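Local coordinates for Phosphoglucosamine/phosphogalactosamine mutase (Sulfolobus tokodaii, PDB 2F7L), which interconverts the 6-phosphates and 1-phosphates of glucosamine and galactosamine with the help of magnesium, supplying precursors for UDP-N-acetylglucosamine and UDP-N-acetylgalactosamine, at residues V238-D241 against R246-F249; G324-G329 against Y338-A343; L186-V191 against M344-M349; E224-V229 against G254-G259; K198-N203 against L232-G237. All blocks are in the same frame, centred on the assembly; numbering follows the deposited sequence.

In the fold
Contacts 1, 2 and 3 are buried, with centres about 10, 5 and 15 Å from the centre of the chain, whereas contacts 4 and 5 lie about 19 and 22 Å out and are only partly buried. Contact 1 has four hydrogen bonds across it and contact 2 gathers charges beside the probable magnesium loop; no hydrogen bond crosses contacts 3, 4 or 5, and contact 4 sets a methyl on a glycine backbone. Contact 5 uses the lead-in to strand 236-239, whose residues contact 1 pairs; contact 2 uses the approach to helix 342-356, and contact 3 the helix itself. Phe-346 of contact 3 packs on Val-238 of contact 1, which joins the second and third alpha/beta/alpha domains.

Contact 1 (V238-D241 against R246-F249); sequences VAHD and RAIF
Ala-239 and Ile-248 form an antiparallel hydrogen-bonded pair: Ala-239 N to Ile-248 O and Ile-248 N to Ala-239 O both measure 3.0 Å. Beyond this pair side chains take over the bonding. His-240 ND1 donates to Arg-246 O at 2.8 Å, with the oxygen 18° out of the ring plane; NE2 is held by Thr-188, so both ring nitrogens are engaged. Arg-246 N gives its hydrogen to Asp-241 OD1 over 3.0 Å, on the syn side but 31° out of the carboxylate plane. The charged pair is looser, for Asp-241 OD2 is 3.8 Å from Arg-246 NE and well out of the guanidinium plane, so that no N-H is aimed at it.

Apolar side chains pack on both faces of the hairpin. On one, Val-238 and Phe-249 run side by side, CG1 of Val-238 over a face of the ring; Val-238 also touches Phe-346, and Phe-249 touches Met-349, of helix 342-356. On the other, Ala-239 CB faces Ile-248 CG1 at 4.4 Å, with Pro-217 and Leu-222 near Ile-248.

This beta hairpin carries at its end the aspartate-rich loop typical of phosphohexose mutases, where Asp-241, Asp-243 and Asp-245 probably bind magnesium.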
# COMPACT_ATOMS: atom_id res chain seq x y z
N VAL A 238 14.07 7.02 -2.53
CA VAL A 238 12.80 6.29 -2.40
C VAL A 238 12.92 5.03 -1.59
O VAL A 238 13.81 4.22 -1.83
CB VAL A 238 12.20 5.88 -3.75
CG1 VAL A 238 10.78 5.40 -3.55
CG2 VAL A 238 12.20 7.04 -4.69
N ALA A 239 12.02 4.87 -0.63
CA ALA A 239 12.02 3.67 0.20
C ALA A 239 10.70 2.89 0.06
O ALA A 239 9.60 3.49 -0.05
CB ALA A 239 12.27 4.05 1.65
N HIS A 240 10.81 1.56 0.03
CA HIS A 240 9.64 0.69 -0.10
C HIS A 240 9.52 -0.22 1.10
O HIS A 240 10.39 -0.27 1.97
CB HIS A 240 9.72 -0.25 -1.32
CG HIS A 240 9.90 0.43 -2.64
ND1 HIS A 240 9.04 1.42 -3.10
CD2 HIS A 240 10.78 0.20 -3.65
CE1 HIS A 240 9.39 1.76 -4.33
NE2 HIS A 240 10.44 1.04 -4.68
N ASP A 241 8.42 -0.98 1.10
CA ASP A 241 8.13 -1.97 2.11
C ASP A 241 8.42 -3.32 1.47
O ASP A 241 8.87 -3.39 0.32
CB ASP A 241 6.67 -1.88 2.56
CG ASP A 241 5.69 -2.07 1.42
OD1 ASP A 241 5.91 -1.55 0.30
OD2 ASP A 241 4.65 -2.72 1.67
N ARG A 246 4.26 0.12 -1.64
CA ARG A 246 4.33 1.41 -0.99
C ARG A 246 5.60 2.15 -1.39
O ARG A 246 6.61 1.55 -1.73
CB ARG A 246 4.29 1.21 0.53
CG ARG A 246 3.05 1.78 1.15
CD ARG A 246 2.45 0.85 2.16
NE ARG A 246 3.37 0.50 3.22
CZ ARG A 246 2.99 0.27 4.48
NH1 ARG A 246 1.71 0.37 4.81
NH2 ARG A 246 3.88 -0.09 5.40
N ALA A 247 5.54 3.48 -1.34
CA ALA A 247 6.68 4.30 -1.69
C ALA A 247 6.71 5.62 -0.92
O ALA A 247 5.89 6.50 -1.16
CB ALA A 247 6.67 4.58 -3.20
N ILE A 248 7.63 5.76 0.04
CA ILE A 248 7.71 7.04 0.71
C ILE A 248 9.06 7.64 0.32
O ILE A 248 10.09 6.95 0.32
CB ILE A 248 7.55 6.96 2.26
CG1 ILE A 248 8.48 5.93 2.84
CG2 ILE A 248 6.09 6.65 2.63
CD1 ILE A 248 8.33 5.83 4.32
N PHE A 249 9.03 8.91 -0.07
CA PHE A 249 10.22 9.62 -0.55
C PHE A 249 11.02 10.42 0.46
O PHE A 249 10.55 10.75 1.55
CB PHE A 249 9.84 10.57 -1.70
CG PHE A 249 9.20 9.86 -2.87
CD1 PHE A 249 7.85 9.54 -2.85
CD2 PHE A 249 9.96 9.53 -4.00
CE1 PHE A 249 7.25 8.89 -3.94
CE2 PHE A 249 9.37 8.88 -5.10
CZ PHE A 249 8.01 8.55 -5.07

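Contact 2 (G324-G329 against Y338-A343); sequences GFEENG and YVRDGA
Arg-340 turns its NH1 toward the side chains of both Glu-326 and Asn-328 and stops short of each. Asn-328 OD1 lies beyond the edge of the guanidinium group, near its plane, 4.4 Å from Arg-340 NH1. Glu-326 OE2 is as far from the same NH1, also 4.4 Å, but well out of the guanidinium plane, so opposite charges are merely near each other, with no N-H directed at the oxygen. The only side-chain hydrogen bond inside this group joins the two residues of the turn: Asn-328 ND2 reaches Glu-326 OE2 over 3.1 Å. The acceptor lies close to the amide plane, yet the donor stands above the carboxylate, 84° out of its plane. OE2 has a second partner in the hydroxyl of Ser-309.

A type I turn from Glu-326 to Gly-329 sets these side chains, closed by a weak bond of 3.3 Å from Gly-329 N to Glu-326 O. It links the hairpin strands 323-326 and 329-332, at a place consistent with the sugar-binding loop of the third domain in related mutases. With chi1 at 62°, the amide of Asn-328 sits between its backbone N and carbonyl carbon and leans across to Glu-326.

The stronger partners of Arg-340 are two carboxylates, Asp-245 and Asp-8, both met by NH2. Asp-245 probably binds magnesium, and the side chain of Ser-97, the likely phosphoserine of the catalytic cycle, is about 4 Å from that of Arg-340 between nearest atoms. One residue on, Asp-341 is the N-cap of helix 342-356 and takes the backbone N of Met-344 with OD1.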
# COMPACT_ATOMS: atom_id res chain seq x y z
N GLY A 324 -5.60 7.68 -6.38
CA GLY A 324 -5.93 7.40 -5.00
C GLY A 324 -4.62 7.25 -4.27
O GLY A 324 -3.59 7.08 -4.91
N PHE A 325 -4.63 7.35 -2.95
CA PHE A 325 -3.41 7.15 -2.18
C PHE A 325 -3.68 7.07 -0.68
O PHE A 325 -4.77 7.41 -0.21
CB PHE A 325 -2.37 8.25 -2.47
CG PHE A 325 -2.74 9.61 -1.95
CD1 PHE A 325 -3.52 10.48 -2.70
CD2 PHE A 325 -2.28 10.03 -0.70
CE1 PHE A 325 -3.85 11.76 -2.21
CE2 PHE A 325 -2.60 11.29 -0.21
CZ PHE A 325 -3.38 12.16 -0.97
N GLU A 326 -2.68 6.56 0.05
CA GLU A 326 -2.77 6.44 1.50
C GLU A 326 -1.63 7.24 2.09
O GLU A 326 -0.63 7.46 1.43
CB GLU A 326 -2.63 4.98 1.95
CG GLU A 326 -3.82 4.10 1.67
CD GLU A 326 -4.13 3.14 2.82
OE1 GLU A 326 -4.89 3.53 3.75
OE2 GLU A 326 -3.59 2.01 2.81
N GLU A 327 -1.76 7.65 3.35
CA GLU A 327 -0.72 8.43 3.99
C GLU A 327 0.54 7.61 4.25
O GLU A 327 1.62 8.15 4.53
CB GLU A 327 -1.26 9.02 5.30
CG GLU A 327 -2.07 8.07 6.17
CD GLU A 327 -1.21 7.06 6.91
OE1 GLU A 327 -0.18 7.48 7.48
OE2 GLU A 327 -1.57 5.86 6.93
N ASN A 328 0.41 6.30 4.11
CA ASN A 328 1.51 5.37 4.34
C ASN A 328 2.38 5.07 3.11
O ASN A 328 3.22 4.19 3.15
CB ASN A 328 0.96 4.03 4.88
CG ASN A 328 -0.00 3.33 3.89
OD1 ASN A 328 0.26 3.22 2.69
ND2 ASN A 328 -1.11 2.83 4.42
N GLY A 329 2.21 5.83 2.03
CA GLY A 329 2.97 5.56 0.81
C GLY A 329 1.95 4.83 -0.02
O GLY A 329 0.79 4.73 0.40
N TYR A 338 -5.11 0.19 -10.76
CA TYR A 338 -5.81 0.72 -9.60
C TYR A 338 -5.15 0.48 -8.25
O TYR A 338 -5.52 1.12 -7.27
CB TYR A 338 -7.24 0.17 -9.56
CG TYR A 338 -8.10 0.69 -10.68
CD1 TYR A 338 -8.44 2.05 -10.77
CD2 TYR A 338 -8.51 -0.16 -11.71
CE1 TYR A 338 -9.15 2.53 -11.84
CE2 TYR A 338 -9.22 0.31 -12.78
CZ TYR A 338 -9.53 1.64 -12.84
OH TYR A 338 -10.21 2.07 -13.94
N VAL A 339 -4.18 -0.43 -8.21
CA VAL A 339 -3.51 -0.75 -6.95
C VAL A 339 -2.32 0.16 -6.64
O VAL A 339 -1.85 0.89 -7.51
CB VAL A 339 -3.01 -2.24 -6.93
CG1 VAL A 339 -4.22 -3.19 -6.94
CG2 VAL A 339 -2.07 -2.52 -8.10
N ARG A 340 -1.87 0.13 -5.40
CA ARG A 340 -0.72 0.91 -4.97
C ARG A 340 0.48 0.35 -5.70
O ARG A 340 0.70 -0.86 -5.66
CB ARG A 340 -0.48 0.73 -3.48
CG ARG A 340 -1.71 0.42 -2.71
CD ARG A 340 -1.33 0.19 -1.31
NE ARG A 340 -1.28 -1.23 -0.99
CZ ARG A 340 -0.95 -1.69 0.21
NH1 ARG A 340 -0.64 -0.84 1.19
NH2 ARG A 340 -0.95 -3.00 0.43
N ASP A 341 1.28 1.21 -6.32
CA ASP A 341 2.43 0.76 -7.09
C ASP A 341 3.66 1.65 -6.85
O ASP A 341 3.79 2.71 -7.45
CB ASP A 341 2.03 0.76 -8.57
CG ASP A 341 3.03 0.06 -9.45
OD1 ASP A 341 4.25 0.35 -9.33
OD2 ASP A 341 2.61 -0.78 -10.27
N GLY A 342 4.56 1.21 -5.97
CA GLY A 342 5.75 1.98 -5.64
C GLY A 342 6.66 2.43 -6.78
O GLY A 342 7.12 3.58 -6.81
N ALA A 343 6.96 1.54 -7.71
CA ALA A 343 7.82 1.93 -8.81
C ALA A 343 7.03 2.90 -9.65
O ALA A 343 7.57 3.93 -10.08
CB ALA A 343 8.21 0.73 -9.66

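Contact 3 (L186-V191 against M344-M349); sequences LSTPLV and MSFALM
Phe-346 offers one ring face to Thr-188, whose methyl CG2 stands 4.0 Å above the plane and is displaced toward the rim, 4.1 Å from CD2 of the ring. Val-191 arrives obliquely, with its CG2 3.8 Å from the same Phe-346 CD2. That second approach is less certain, because Val-191 CG2 is modelled too close to a carbonyl of its own helix. Other residues near the ring are Val-175, on strand 174-178, and Val-238.

The ring gets there because CG of Phe-346 is anti to the backbone N (chi1 167°), which sends it out from helix 342-356 toward helix 188-194. Thr-188 divides its branches by chemistry: the methyl turns to the ring, while OG1 is turned to the imidazole of His-240.

The two helices belong to different alpha/beta/alpha domains, the second and the third, so the contact is interdomain helix packing. Their backbones approach fairly closely: the CA atoms of Thr-188 and Phe-346 are 7.6 Å from each other, and those of Val-191 and Ala-347 7.2 Å, the nearer point falling at the small alanine.

No hydrogen bond crosses between the segments, and the buried surface is a modest 132 Å². Around them, helix 151-160 adds Val-156 against Val-191 and Ile-159 against Ala-347.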
# COMPACT_ATOMS: atom_id res chain seq x y z
N LEU A 186 14.22 -5.70 -7.41
CA LEU A 186 14.20 -6.36 -8.71
C LEU A 186 13.53 -5.51 -9.76
O LEU A 186 13.53 -5.88 -10.94
CB LEU A 186 13.43 -7.69 -8.65
CG LEU A 186 13.83 -8.69 -7.57
CD1 LEU A 186 12.89 -9.89 -7.57
CD2 LEU A 186 15.27 -9.10 -7.81
N SER A 187 12.97 -4.38 -9.36
CA SER A 187 12.29 -3.56 -10.35
C SER A 187 12.45 -2.04 -10.28
O SER A 187 12.62 -1.39 -11.31
CB SER A 187 10.81 -3.95 -10.37
OG SER A 187 10.19 -3.69 -9.14
N THR A 188 12.38 -1.45 -9.09
CA THR A 188 12.51 0.00 -9.02
C THR A 188 13.83 0.45 -9.67
O THR A 188 13.86 1.41 -10.43
CB THR A 188 12.37 0.52 -7.55
OG1 THR A 188 11.05 0.21 -7.09
CG2 THR A 188 12.55 2.05 -7.45
N PRO A 189 14.94 -0.26 -9.39
CA PRO A 189 16.21 0.15 -9.99
C PRO A 189 16.18 0.02 -11.52
O PRO A 189 16.86 0.76 -12.23
CB PRO A 189 17.21 -0.82 -9.35
CG PRO A 189 16.61 -1.10 -8.06
CD PRO A 189 15.16 -1.31 -8.40
N LEU A 190 15.40 -0.92 -12.01
CA LEU A 190 15.30 -1.12 -13.43
C LEU A 190 14.58 0.07 -14.04
O LEU A 190 15.00 0.59 -15.07
CB LEU A 190 14.57 -2.43 -13.73
CG LEU A 190 15.34 -3.65 -14.26
CD1 LEU A 190 16.75 -3.72 -13.76
CD2 LEU A 190 14.57 -4.87 -13.86
N VAL A 191 13.52 0.53 -13.40
CA VAL A 191 12.83 1.68 -13.96
C VAL A 191 13.79 2.89 -13.91
O VAL A 191 13.86 3.65 -14.87
CB VAL A 191 11.47 2.00 -13.21
CG1 VAL A 191 10.52 0.84 -13.36
CG2 VAL A 191 11.71 2.23 -11.76
N MET A 344 5.74 2.62 -9.86
CA MET A 344 4.94 3.52 -10.67
C MET A 344 5.03 4.91 -10.07
O MET A 344 5.09 5.91 -10.80
CB MET A 344 3.47 3.11 -10.72
CG MET A 344 2.62 3.96 -11.69
SD MET A 344 2.99 3.73 -13.45
CE MET A 344 4.22 5.02 -13.73
N SER A 345 5.06 4.97 -8.75
CA SER A 345 5.13 6.23 -8.04
C SER A 345 6.46 6.90 -8.22
O SER A 345 6.52 8.10 -8.46
CB SER A 345 4.87 6.00 -6.57
OG SER A 345 3.62 5.36 -6.40
N PHE A 346 7.53 6.13 -8.09
CA PHE A 346 8.88 6.65 -8.24
C PHE A 346 9.07 7.28 -9.63
O PHE A 346 9.72 8.32 -9.78
CB PHE A 346 9.89 5.53 -8.04
CG PHE A 346 11.29 5.88 -8.47
CD1 PHE A 346 12.10 6.67 -7.68
CD2 PHE A 346 11.79 5.41 -9.68
CE1 PHE A 346 13.39 7.00 -8.08
CE2 PHE A 346 13.09 5.74 -10.08
CZ PHE A 346 13.89 6.53 -9.28
N ALA A 347 8.48 6.64 -10.65
CA ALA A 347 8.56 7.12 -12.02
C ALA A 347 7.77 8.42 -12.21
O ALA A 347 8.24 9.37 -12.86
CB ALA A 347 8.02 6.05 -12.98
N LEU A 348 6.57 8.46 -11.66
CA LEU A 348 5.75 9.65 -11.77
C LEU A 348 6.43 10.79 -11.06
O LEU A 348 6.35 11.94 -11.49
CB LEU A 348 4.37 9.41 -11.16
CG LEU A 348 3.44 8.53 -11.99
CD1 LEU A 348 2.18 8.21 -11.19
CD2 LEU A 348 3.08 9.24 -13.28
N MET A 349 7.12 10.48 -9.97
CA MET A 349 7.78 11.53 -9.20
C MET A 349 8.89 12.15 -10.02
O MET A 349 9.00 13.37 -10.10
CB MET A 349 8.33 10.98 -7.89
CG MET A 349 8.84 12.05 -6.92
SD MET A 349 7.54 13.16 -6.35
CE MET A 349 7.15 12.44 -4.75

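Contact 4 (E224-V229 against G254-G259); sequences ETAEVV and GRVQWG
Val-229 holds CG1 anti to its own backbone N (chi1 154°), and this carries the methyl to Gly-254, where it stops 3.7 Å from CA. Gly-254 for its part has a positive phi of 86°, and its backbone has to be bare here: the place of a beta carbon on it lies 3.3 Å from Ala-226 O and is jammed against the preceding carbonyl. The CA atoms of Ala-226 and Gly-254 are 5.1 Å apart. Ala-226 has no torsion to adjust: its CB points at the loop and meets Gly-254 O at 3.5 Å and Val-256 CG1 at 4.0 Å.

Ala-226 and Val-229, three residues apart in helix 223-231, thus present one side of the helix to segment 254-259, the loop that runs from strand 248-251 of the second domain to helix 259-272. Ile-250 lies against both Val-229 and Val-256, and Leu-222 and Phe-219 adjoin Val-256. Arg-255 points away and makes salt bridges to Asp-251 and Asp-365.

Helix and loop share no hydrogen bond here, so their cohesion is van der Waals contact over 148 Å² of buried surface. A methyl and a valine branch lie against a glycine backbone, with the polar anchoring of the loop supplied by its other residues.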
# COMPACT_ATOMS: atom_id res chain seq x y z
N GLU A 224 18.23 6.10 9.24
CA GLU A 224 19.57 6.01 8.68
C GLU A 224 19.69 6.19 7.18
O GLU A 224 20.69 6.75 6.71
CB GLU A 224 20.22 4.69 9.05
CG GLU A 224 20.29 4.42 10.52
CD GLU A 224 20.87 3.05 10.75
OE1 GLU A 224 20.30 2.08 10.21
OE2 GLU A 224 21.91 2.95 11.46
N THR A 225 18.72 5.73 6.40
CA THR A 225 18.89 5.92 4.98
C THR A 225 18.73 7.41 4.68
O THR A 225 19.42 7.95 3.81
CB THR A 225 17.93 5.01 4.14
OG1 THR A 225 16.64 5.62 4.04
CG2 THR A 225 17.80 3.62 4.77
N ALA A 226 17.85 8.09 5.42
CA ALA A 226 17.66 9.53 5.25
C ALA A 226 19.05 10.17 5.38
O ALA A 226 19.39 11.15 4.70
CB ALA A 226 16.74 10.09 6.32
N GLU A 227 19.86 9.60 6.26
CA GLU A 227 21.22 10.07 6.46
C GLU A 227 21.98 9.97 5.15
O GLU A 227 22.29 10.97 4.53
CB GLU A 227 21.92 9.18 7.47
CG GLU A 227 22.78 9.94 8.40
CD GLU A 227 21.95 10.89 9.20
OE1 GLU A 227 21.95 12.12 8.89
OE2 GLU A 227 21.27 10.39 10.13
N VAL A 228 22.27 8.73 4.73
CA VAL A 228 23.00 8.49 3.50
C VAL A 228 22.41 9.27 2.32
O VAL A 228 23.14 9.62 1.40
CB VAL A 228 23.07 6.98 3.15
CG1 VAL A 228 23.65 6.20 4.31
CG2 VAL A 228 21.70 6.45 2.84
N VAL A 229 21.11 9.54 2.34
CA VAL A 229 20.53 10.32 1.24
C VAL A 229 21.32 11.63 1.19
O VAL A 229 21.87 12.02 0.16
CB VAL A 229 19.04 10.67 1.49
CG1 VAL A 229 18.68 11.94 0.74
CG2 VAL A 229 18.14 9.55 1.04
N GLY A 254 17.37 15.50 2.63
CA GLY A 254 17.61 14.31 3.43
C GLY A 254 16.53 14.14 4.48
O GLY A 254 16.75 13.53 5.52
N ARG A 255 15.36 14.69 4.20
CA ARG A 255 14.24 14.57 5.13
C ARG A 255 13.16 13.70 4.50
O ARG A 255 12.79 13.89 3.33
CB ARG A 255 13.69 15.97 5.47
CG ARG A 255 13.51 16.86 4.28
CD ARG A 255 13.27 18.32 4.66
NE ARG A 255 12.95 19.07 3.45
CZ ARG A 255 12.27 20.21 3.44
NH1 ARG A 255 11.84 20.72 4.57
NH2 ARG A 255 11.97 20.80 2.29
N VAL A 256 12.67 12.73 5.26
CA VAL A 256 11.65 11.86 4.71
C VAL A 256 10.32 12.62 4.64
O VAL A 256 10.03 13.46 5.49
CB VAL A 256 11.50 10.53 5.53
CG1 VAL A 256 12.72 10.30 6.40
CG2 VAL A 256 10.24 10.53 6.34
N GLN A 257 9.54 12.33 3.60
CA GLN A 257 8.24 12.95 3.38
C GLN A 257 7.16 11.88 3.55
O GLN A 257 7.30 10.76 3.08
CB GLN A 257 8.19 13.52 1.96
CG GLN A 257 9.26 14.58 1.66
CD GLN A 257 9.01 15.88 2.41
OE1 GLN A 257 7.88 16.17 2.80
NE2 GLN A 257 10.06 16.67 2.58
N TRP A 258 6.06 12.22 4.20
CA TRP A 258 5.03 11.22 4.43
C TRP A 258 4.16 10.90 3.21
O TRP A 258 3.94 11.73 2.32
CB TRP A 258 4.15 11.61 5.62
CG TRP A 258 3.57 10.40 6.31
CD1 TRP A 258 2.27 10.21 6.70
CD2 TRP A 258 4.25 9.16 6.58
NE1 TRP A 258 2.10 8.94 7.18
CE2 TRP A 258 3.29 8.27 7.12
CE3 TRP A 258 5.57 8.71 6.42
CZ2 TRP A 258 3.62 6.96 7.50
CZ3 TRP A 258 5.89 7.40 6.79
CH2 TRP A 258 4.91 6.55 7.32
N GLY A 259 3.66 9.67 3.20
CA GLY A 259 2.85 9.20 2.10
C GLY A 259 1.79 10.13 1.56
O GLY A 259 1.54 10.11 0.36

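Contact 5 (K198-N203 against L232-G237); sequences KIYTIN and LKVDLG
A beta-alpha-beta crossover of the second domain passes from edge strand 198-201 through helix 223-231 to the parallel strand 236-239, and strand 174-178 lies between the two in the sheet. Tyr-200, on the edge strand, meets Leu-232 and Val-234, the residues at the exit from that helix, where Lys-233 ends it in a Schellman motif.

Tyr-200 CD2 is 4.0 Å from Leu-232 CD1, and on the other delta carbon Tyr-200 CD1 is 4.1 Å from Val-234 CG2. Both methyl groups come in obliquely. The Val-234 rotamer is the less secure of the two, since its other methyl is modelled too close to a backbone oxygen. Tyr-200 CG is anti to the carbonyl carbon (chi1 -61°), and the ring extends toward the helix end. The CA atoms of Tyr-200 and Val-234 are 8.7 Å apart, a gap spanned by side chains alone.

At the far end of the ring, Lys-198 NZ donates to Tyr-200 OH over 3.1 Å. Lys-174, whose side chain also touches Tyr-200, bonds to Leu-232 O. The ring carbons therefore serve apolar packing against the helix exit, while the hydroxyl is engaged within its own strand.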
# COMPACT_ATOMS: atom_id res chain seq x y z
N LYS A 198 21.68 8.04 -11.99
CA LYS A 198 22.87 7.45 -11.40
C LYS A 198 22.14 6.78 -10.24
O LYS A 198 21.40 7.44 -9.50
CB LYS A 198 23.83 8.53 -10.88
CG LYS A 198 25.24 8.04 -10.67
CD LYS A 198 26.08 9.15 -10.06
CE LYS A 198 27.57 8.83 -10.16
NZ LYS A 198 27.85 7.48 -9.65
N ILE A 199 22.29 5.46 -10.10
CA ILE A 199 21.56 4.73 -9.07
C ILE A 199 22.38 4.20 -7.91
O ILE A 199 23.38 3.52 -8.10
CB ILE A 199 20.84 3.54 -9.70
CG1 ILE A 199 20.02 4.00 -10.90
CG2 ILE A 199 19.94 2.87 -8.68
CD1 ILE A 199 19.61 2.88 -11.81
N TYR A 200 21.95 4.55 -6.70
CA TYR A 200 22.60 4.07 -5.48
C TYR A 200 21.50 3.36 -4.70
O TYR A 200 20.43 3.94 -4.46
CB TYR A 200 23.09 5.23 -4.62
CG TYR A 200 24.11 6.14 -5.25
CD1 TYR A 200 23.71 7.14 -6.13
CD2 TYR A 200 25.47 6.00 -4.97
CE1 TYR A 200 24.64 7.98 -6.71
CE2 TYR A 200 26.41 6.84 -5.54
CZ TYR A 200 25.98 7.83 -6.42
OH TYR A 200 26.89 8.66 -7.00
N THR A 201 21.74 2.11 -4.30
CA THR A 201 20.72 1.45 -3.53
C THR A 201 21.31 1.02 -2.21
O THR A 201 22.47 0.56 -2.13
CB THR A 201 20.11 0.19 -4.24
OG1 THR A 201 20.98 -0.92 -4.06
CG2 THR A 201 19.90 0.44 -5.71
N ILE A 202 20.51 1.21 -1.18
CA ILE A 202 20.89 0.83 0.16
C ILE A 202 19.96 -0.36 0.39
O ILE A 202 18.77 -0.32 0.04
CB ILE A 202 20.66 2.01 1.18
CG1 ILE A 202 21.09 1.61 2.57
CG2 ILE A 202 19.21 2.39 1.27
CD1 ILE A 202 22.42 0.97 2.62
N ASN A 203 20.53 -1.44 0.88
CA ASN A 203 19.77 -2.66 1.14
C ASN A 203 19.14 -3.24 -0.12
O ASN A 203 18.01 -3.73 -0.09
CB ASN A 203 18.73 -2.34 2.21
CG ASN A 203 19.37 -1.74 3.43
OD1 ASN A 203 20.38 -2.27 3.93
ND2 ASN A 203 18.82 -0.62 3.91
N LEU A 232 25.17 11.55 0.46
CA LEU A 232 25.45 11.28 -0.95
C LEU A 232 24.86 12.34 -1.89
O LEU A 232 24.95 12.19 -3.11
CB LEU A 232 24.89 9.92 -1.37
CG LEU A 232 25.56 8.61 -0.96
CD1 LEU A 232 24.64 7.44 -1.32
CD2 LEU A 232 26.91 8.48 -1.65
N LYS A 233 24.25 13.39 -1.34
CA LYS A 233 23.67 14.45 -2.17
C LYS A 233 22.89 13.93 -3.39
O LYS A 233 23.19 14.26 -4.53
CB LYS A 233 24.77 15.38 -2.66
CG LYS A 233 25.45 16.10 -1.54
CD LYS A 233 26.90 16.40 -1.82
CE LYS A 233 27.53 16.96 -0.55
NZ LYS A 233 26.66 18.03 0.06
N VAL A 234 21.89 13.12 -3.12
CA VAL A 234 21.08 12.56 -4.18
C VAL A 234 19.94 13.54 -4.44
O VAL A 234 19.54 14.27 -3.55
CB VAL A 234 20.58 11.19 -3.71
CG1 VAL A 234 19.14 11.00 -4.03
CG2 VAL A 234 21.42 10.12 -4.37
N ASP A 235 19.42 13.57 -5.67
CA ASP A 235 18.33 14.49 -6.01
C ASP A 235 17.00 14.01 -5.43
O ASP A 235 16.10 14.80 -5.15
CB ASP A 235 18.19 14.63 -7.53
CG ASP A 235 19.50 14.99 -8.19
OD1 ASP A 235 20.19 15.88 -7.66
OD2 ASP A 235 19.84 14.40 -9.24
N LEU A 236 16.87 12.70 -5.27
CA LEU A 236 15.66 12.12 -4.72
C LEU A 236 15.96 10.72 -4.20
O LEU A 236 16.80 10.01 -4.77
CB LEU A 236 14.58 12.03 -5.79
CG LEU A 236 13.28 11.37 -5.35
CD1 LEU A 236 12.65 12.23 -4.28
CD2 LEU A 236 12.35 11.21 -6.54
N GLY A 237 15.29 10.34 -3.11
CA GLY A 237 15.48 9.01 -2.54
C GLY A 237 14.12 8.35 -2.42
O GLY A 237 13.12 9.04 -2.25